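Local atomic coordinates of anaerobically-induced outer membrane porin OprE (Pseudomonas aeruginosa, PDB entry 4FRX), a protein that probably forms a diffusion channel across the outer membrane, as a beta-barrel porin of the OprD family. Residues T359-L365 and W380-L386. Residues are numbered along the deposited sequence; the frame is centred on the assembly and turned at random.
With C8E ((hydroxyethyloxy)tri(ethyloxy)octane), chain E.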
ATOM      1  N   THR A 359       3.246  -4.648 -21.648  1.00 14.59           N
ATOM      2  CA  THR A 359       4.436  -4.251 -20.895  1.00 10.11           C
ATOM      3  C   THR A 359       5.022  -5.431 -20.114  1.00 11.30           C
ATOM      4  O   THR A 359       4.307  -6.349 -19.711  1.00 14.72           O
ATOM      5  CB  THR A 359       4.125  -3.115 -19.885  1.00 21.78           C
ATOM      6  OG1 THR A 359       3.101  -3.547 -18.985  1.00 17.02           O
ATOM      7  CG2 THR A 359       3.669  -1.838 -20.588  1.00 16.62           C
ATOM      8  N   PHE A 360       6.331  -5.404 -19.908  1.00 12.98           N
ATOM      9  CA  PHE A 360       6.983  -6.384 -19.043  1.00 12.89           C
ATOM     10  C   PHE A 360       7.818  -5.674 -18.001  1.00 10.65           C
ATOM     11  O   PHE A 360       8.532  -4.726 -18.312  1.00 14.49           O
ATOM     12  CB  PHE A 360       7.876  -7.335 -19.846  1.00 13.09           C
ATOM     13  CG  PHE A 360       8.645  -8.294 -18.986  1.00 14.14           C
ATOM     14  CD1 PHE A 360       8.034  -9.435 -18.490  1.00 17.10           C
ATOM     15  CD2 PHE A 360       9.977  -8.056 -18.668  1.00 17.80           C
ATOM     16  CE1 PHE A 360       8.741 -10.319 -17.682  1.00 18.93           C
ATOM     17  CE2 PHE A 360      10.690  -8.936 -17.865  1.00 14.90           C
ATOM     18  CZ  PHE A 360      10.076 -10.067 -17.375  1.00 13.07           C
ATOM     19  N   ASN A 361       7.751  -6.143 -16.757  1.00 13.65           N
ATOM     20  CA  ASN A 361       8.632  -5.617 -15.725  1.00 12.73           C
ATOM     21  C   ASN A 361       9.218  -6.724 -14.858  1.00 11.88           C
ATOM     22  O   ASN A 361       8.574  -7.752 -14.624  1.00 13.39           O
ATOM     23  CB  ASN A 361       7.892  -4.599 -14.855  1.00 18.90           C
ATOM     24  CG  ASN A 361       7.508  -3.359 -15.627  1.00 25.34           C
ATOM     25  OD1 ASN A 361       6.417  -3.275 -16.197  1.00 31.38           O
ATOM     26  ND2 ASN A 361       8.408  -2.389 -15.662  1.00 24.75           N
ATOM     27  N   THR A 362      10.444  -6.522 -14.394  1.00 13.78           N
ATOM     28  CA  THR A 362      11.013  -7.453 -13.431  1.00 12.57           C
ATOM     29  C   THR A 362      11.889  -6.734 -12.414  1.00 10.29           C
ATOM     30  O   THR A 362      12.446  -5.680 -12.688  1.00  9.17           O
ATOM     31  CB  THR A 362      11.788  -8.584 -14.111  1.00 19.29           C
ATOM     32  OG1 THR A 362      12.174  -9.553 -13.128  1.00 23.24           O
ATOM     33  CG2 THR A 362      13.036  -8.038 -14.826  1.00 20.61           C
ATOM     34  N   ILE A 363      11.993  -7.310 -11.222  1.00 12.27           N
ATOM     35  CA  ILE A 363      12.821  -6.719 -10.189  1.00  8.47           C
ATOM     36  C   ILE A 363      13.445  -7.856  -9.404  1.00  7.79           C
ATOM     37  O   ILE A 363      12.824  -8.904  -9.173  1.00 10.26           O
ATOM     38  CB  ILE A 363      12.004  -5.806  -9.258  1.00  9.42           C
ATOM     39  CG1 ILE A 363      12.873  -5.296  -8.092  1.00  7.33           C
ATOM     40  CG2 ILE A 363      10.768  -6.550  -8.733  1.00 15.73           C
ATOM     41  CD1 ILE A 363      12.211  -4.215  -7.267  1.00 14.99           C
ATOM     42  N   TYR A 364      14.701  -7.681  -9.050  1.00  9.62           N
ATOM     43  CA  TYR A 364      15.357  -8.655  -8.205  1.00  9.78           C
ATOM     44  C   TYR A 364      15.815  -7.897  -6.982  1.00  6.14           C
ATOM     45  O   TYR A 364      16.379  -6.810  -7.116  1.00  5.40           O
ATOM     46  CB  TYR A 364      16.556  -9.262  -8.935  1.00 11.31           C
ATOM     47  CG  TYR A 364      17.328 -10.208  -8.051  1.00 15.50           C
ATOM     48  CD1 TYR A 364      16.921 -11.527  -7.893  1.00 16.39           C
ATOM     49  CD2 TYR A 364      18.447  -9.771  -7.346  1.00 13.49           C
ATOM     50  CE1 TYR A 364      17.618 -12.390  -7.072  1.00 18.94           C
ATOM     51  CE2 TYR A 364      19.141 -10.624  -6.519  1.00 14.16           C
ATOM     52  CZ  TYR A 364      18.727 -11.927  -6.385  1.00 19.18           C
ATOM     53  OH  TYR A 364      19.431 -12.773  -5.562  1.00 18.58           O
ATOM     54  N   LEU A 365      15.572  -8.451  -5.793  1.00 12.15           N
ATOM     55  CA  LEU A 365      16.010  -7.813  -4.550  1.00 10.45           C
ATOM     56  C   LEU A 365      16.799  -8.785  -3.675  1.00  9.05           C
ATOM     57  O   LEU A 365      16.480  -9.972  -3.596  1.00  8.69           O
ATOM     58  CB  LEU A 365      14.819  -7.269  -3.744  1.00 11.10           C
ATOM     59  CG  LEU A 365      13.778  -6.397  -4.434  1.00 10.81           C
ATOM     60  CD1 LEU A 365      12.678  -7.292  -5.011  1.00 12.72           C
ATOM     61  CD2 LEU A 365      13.190  -5.366  -3.482  1.00  9.84           C
ATOM     62  N   TRP A 380      16.062 -13.124  -0.590  1.00 10.80           N
ATOM     63  CA  TRP A 380      15.995 -12.515  -1.906  1.00 10.98           C
ATOM     64  C   TRP A 380      14.660 -12.789  -2.552  1.00  7.40           C
ATOM     65  O   TRP A 380      13.982 -13.746  -2.199  1.00  8.04           O
ATOM     66  CB  TRP A 380      17.149 -12.988  -2.806  1.00 12.04           C
ATOM     67  CG  TRP A 380      17.179 -14.463  -3.124  1.00 17.53           C
ATOM     68  CD1 TRP A 380      17.932 -15.421  -2.502  1.00 17.28           C
ATOM     69  CD2 TRP A 380      16.456 -15.136  -4.165  1.00 13.72           C
ATOM     70  NE1 TRP A 380      17.712 -16.645  -3.084  1.00 16.38           N
ATOM     71  CE2 TRP A 380      16.809 -16.499  -4.104  1.00 19.01           C
ATOM     72  CE3 TRP A 380      15.528 -14.720  -5.128  1.00 12.39           C
ATOM     73  CZ2 TRP A 380      16.281 -17.446  -4.982  1.00 23.57           C
ATOM     74  CZ3 TRP A 380      14.999 -15.665  -5.995  1.00 15.62           C
ATOM     75  CH2 TRP A 380      15.377 -17.011  -5.912  1.00 23.53           C
ATOM     76  N   GLU A 381      14.271 -11.912  -3.473  1.00  7.19           N
ATOM     77  CA  GLU A 381      13.032 -12.090  -4.210  1.00  8.24           C
ATOM     78  C   GLU A 381      13.211 -11.681  -5.673  1.00  4.74           C
ATOM     79  O   GLU A 381      13.908 -10.712  -5.982  1.00  7.86           O
ATOM     80  CB  GLU A 381      11.872 -11.296  -3.560  1.00 12.32           C
ATOM     81  CG  GLU A 381      10.522 -11.440  -4.325  1.00  8.73           C
ATOM     82  CD  GLU A 381       9.288 -11.019  -3.515  1.00 11.58           C
ATOM     83  OE1 GLU A 381       9.335 -11.008  -2.269  1.00  9.28           O
ATOM     84  OE2 GLU A 381       8.254 -10.699  -4.133  1.00 13.16           O
ATOM     85  N   ARG A 382      12.594 -12.434  -6.573  1.00  9.86           N
ATOM     86  CA  ARG A 382      12.538 -12.033  -7.972  1.00  9.98           C
ATOM     87  C   ARG A 382      11.076 -11.991  -8.390  1.00  6.90           C
ATOM     88  O   ARG A 382      10.363 -13.000  -8.262  1.00  8.68           O
ATOM     89  CB  ARG A 382      13.312 -13.034  -8.857  1.00  6.42           C
ATOM     90  CG  ARG A 382      13.258 -12.726 -10.360  1.00  9.21           C
ATOM     91  CD  ARG A 382      14.162 -13.688 -11.162  1.00 15.41           C
ATOM     92  NE  ARG A 382      15.528 -13.720 -10.657  1.00 20.14           N
ATOM     93  CZ  ARG A 382      15.980 -14.764  -9.964  1.00 29.43           C
ATOM     94  NH1 ARG A 382      15.161 -15.797  -9.732  1.00 32.47           N
ATOM     95  NH2 ARG A 382      17.221 -14.814  -9.491  1.00 33.67           N
ATOM     96  N   ASP A 383      10.627 -10.827  -8.859  1.00 10.07           N
ATOM     97  CA  ASP A 383       9.255 -10.667  -9.340  1.00 11.30           C
ATOM     98  C   ASP A 383       9.265 -10.398 -10.831  1.00 11.24           C
ATOM     99  O   ASP A 383      10.196  -9.802 -11.345  1.00 10.52           O
ATOM    100  CB  ASP A 383       8.552  -9.460  -8.700  1.00  5.96           C
ATOM    101  CG  ASP A 383       8.291  -9.629  -7.229  1.00 13.99           C
ATOM    102  OD1 ASP A 383       8.570 -10.710  -6.696  1.00 16.56           O
ATOM    103  OD2 ASP A 383       7.796  -8.663  -6.607  1.00 19.90           O
ATOM    104  N   ILE A 384       8.209 -10.829 -11.508  1.00  9.70           N
ATOM    105  CA  ILE A 384       7.932 -10.381 -12.868  1.00 15.34           C
ATOM    106  C   ILE A 384       6.466  -9.994 -12.957  1.00 17.51           C
ATOM    107  O   ILE A 384       5.609 -10.531 -12.238  1.00 14.13           O
ATOM    108  CB  ILE A 384       8.260 -11.461 -13.937  1.00 16.69           C
ATOM    109  CG1 ILE A 384       7.411 -12.717 -13.735  1.00 17.05           C
ATOM    110  CG2 ILE A 384       9.749 -11.819 -13.919  1.00 10.96           C
ATOM    111  CD1 ILE A 384       6.152 -12.754 -14.582  1.00 18.79           C
ATOM    112  N   SER A 385       6.176  -9.054 -13.838  1.00 11.76           N
ATOM    113  CA  SER A 385       4.808  -8.709 -14.137  1.00 13.74           C
ATOM    114  C   SER A 385       4.721  -8.527 -15.633  1.00 15.09           C
ATOM    115  O   SER A 385       5.447  -7.722 -16.212  1.00 10.90           O
ATOM    116  CB  SER A 385       4.393  -7.430 -13.403  1.00 17.26           C
ATOM    117  OG  SER A 385       3.013  -7.150 -13.621  1.00 25.85           O
ATOM    118  N   LEU A 386       3.860  -9.324 -16.256  1.00 14.53           N
ATOM    119  CA  LEU A 386       3.554  -9.207 -17.672  1.00 15.68           C
ATOM    120  C   LEU A 386       2.099  -8.775 -17.768  1.00 11.55           C
ATOM    121  O   LEU A 386       1.222  -9.427 -17.209  1.00 10.30           O
ATOM    122  CB  LEU A 386       3.735 -10.568 -18.350  1.00 18.87           C
ATOM    123  CG  LEU A 386       3.429 -10.646 -19.848  1.00 16.54           C
ATOM    124  CD1 LEU A 386       4.411  -9.792 -20.643  1.00 16.61           C
ATOM    125  CD2 LEU A 386       3.475 -12.094 -20.315  1.00 20.75           C
TER
HETATM  126  C1  C8E E 503      13.962  -6.387 -26.621  1.00 38.19           C
HETATM  127  C2  C8E E 503      13.075  -5.996 -25.445  1.00 37.24           C
HETATM  128  C3  C8E E 503      12.192  -7.164 -25.010  1.00 36.23           C
HETATM  129  C4  C8E E 503      12.087  -7.224 -23.491  1.00 32.82           C
HETATM  130  C5  C8E E 503      12.094  -8.662 -22.997  1.00 34.88           C
HETATM  131  C6  C8E E 503      10.686  -9.075 -22.584  1.00 33.31           C
HETATM  132  C7  C8E E 503      10.583 -10.577 -22.335  1.00 26.52           C
HETATM  133  C8  C8E E 503       9.394 -10.871 -21.437  1.00 32.38           C
HETATM  134  O9  C8E E 503       8.687 -11.991 -21.911  1.00 35.77           O
HETATM  135  C10 C8E E 503       8.926 -13.137 -21.132  1.00 31.84           C
HETATM  136  C11 C8E E 503       7.640 -13.950 -21.035  1.00 28.70           C
HETATM  137  O   HOH W   1       4.248  -5.063 -16.754  1.00 18.63           O
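Residues 359-365 and 380-386 run antiparallel with axes 4.7 Å apart, and Asn361/Ser385, Ile363/Asp383 and Leu365/Glu381 form hydrogen-bonded pairs, each closed by two backbone N-H...O bonds. Asp383 O is held by two donors, Ile363 N and Thr362 OG1; the hydroxyl, set anti to its own backbone N (chi1 -173°), reaches it at 2.7 Å from off the carbonyl plane. On the same face, Phe360 CZ meets Ile384 CG2 at 3.9 Å, while detergent carbon C8 of C8E lies over one face of the Phe360 ring, offset toward the rim. Arg382 bends at chi3 (-53°), which brings NH2 3.4 Å from Tyr364 CE1, the guanidinium only 19° from parallel to the ring. The Tyr364 ring and the Trp380 six-membered ring are slid apart, centroids 5.8 Å from each other, and barely overlap. On the other face, Ile363 CG2 packs alongside Asp383 CB at 3.7 Å. Beyond it, Glu381 OE2 and Asp383 OD1 approach to 2.6 Å, so one acid probably carries a proton; Glu381 accepts hydrogen bonds from Ile331 N (at OE2) and Gly332 N (at OE1), Asp383 OD2 from Gln330 N. Antiparallel hairpins of neighbouring strands, here 358-370 and 377-389 with one face meeting detergent, build the wall of an outer-membrane beta-barrel porin.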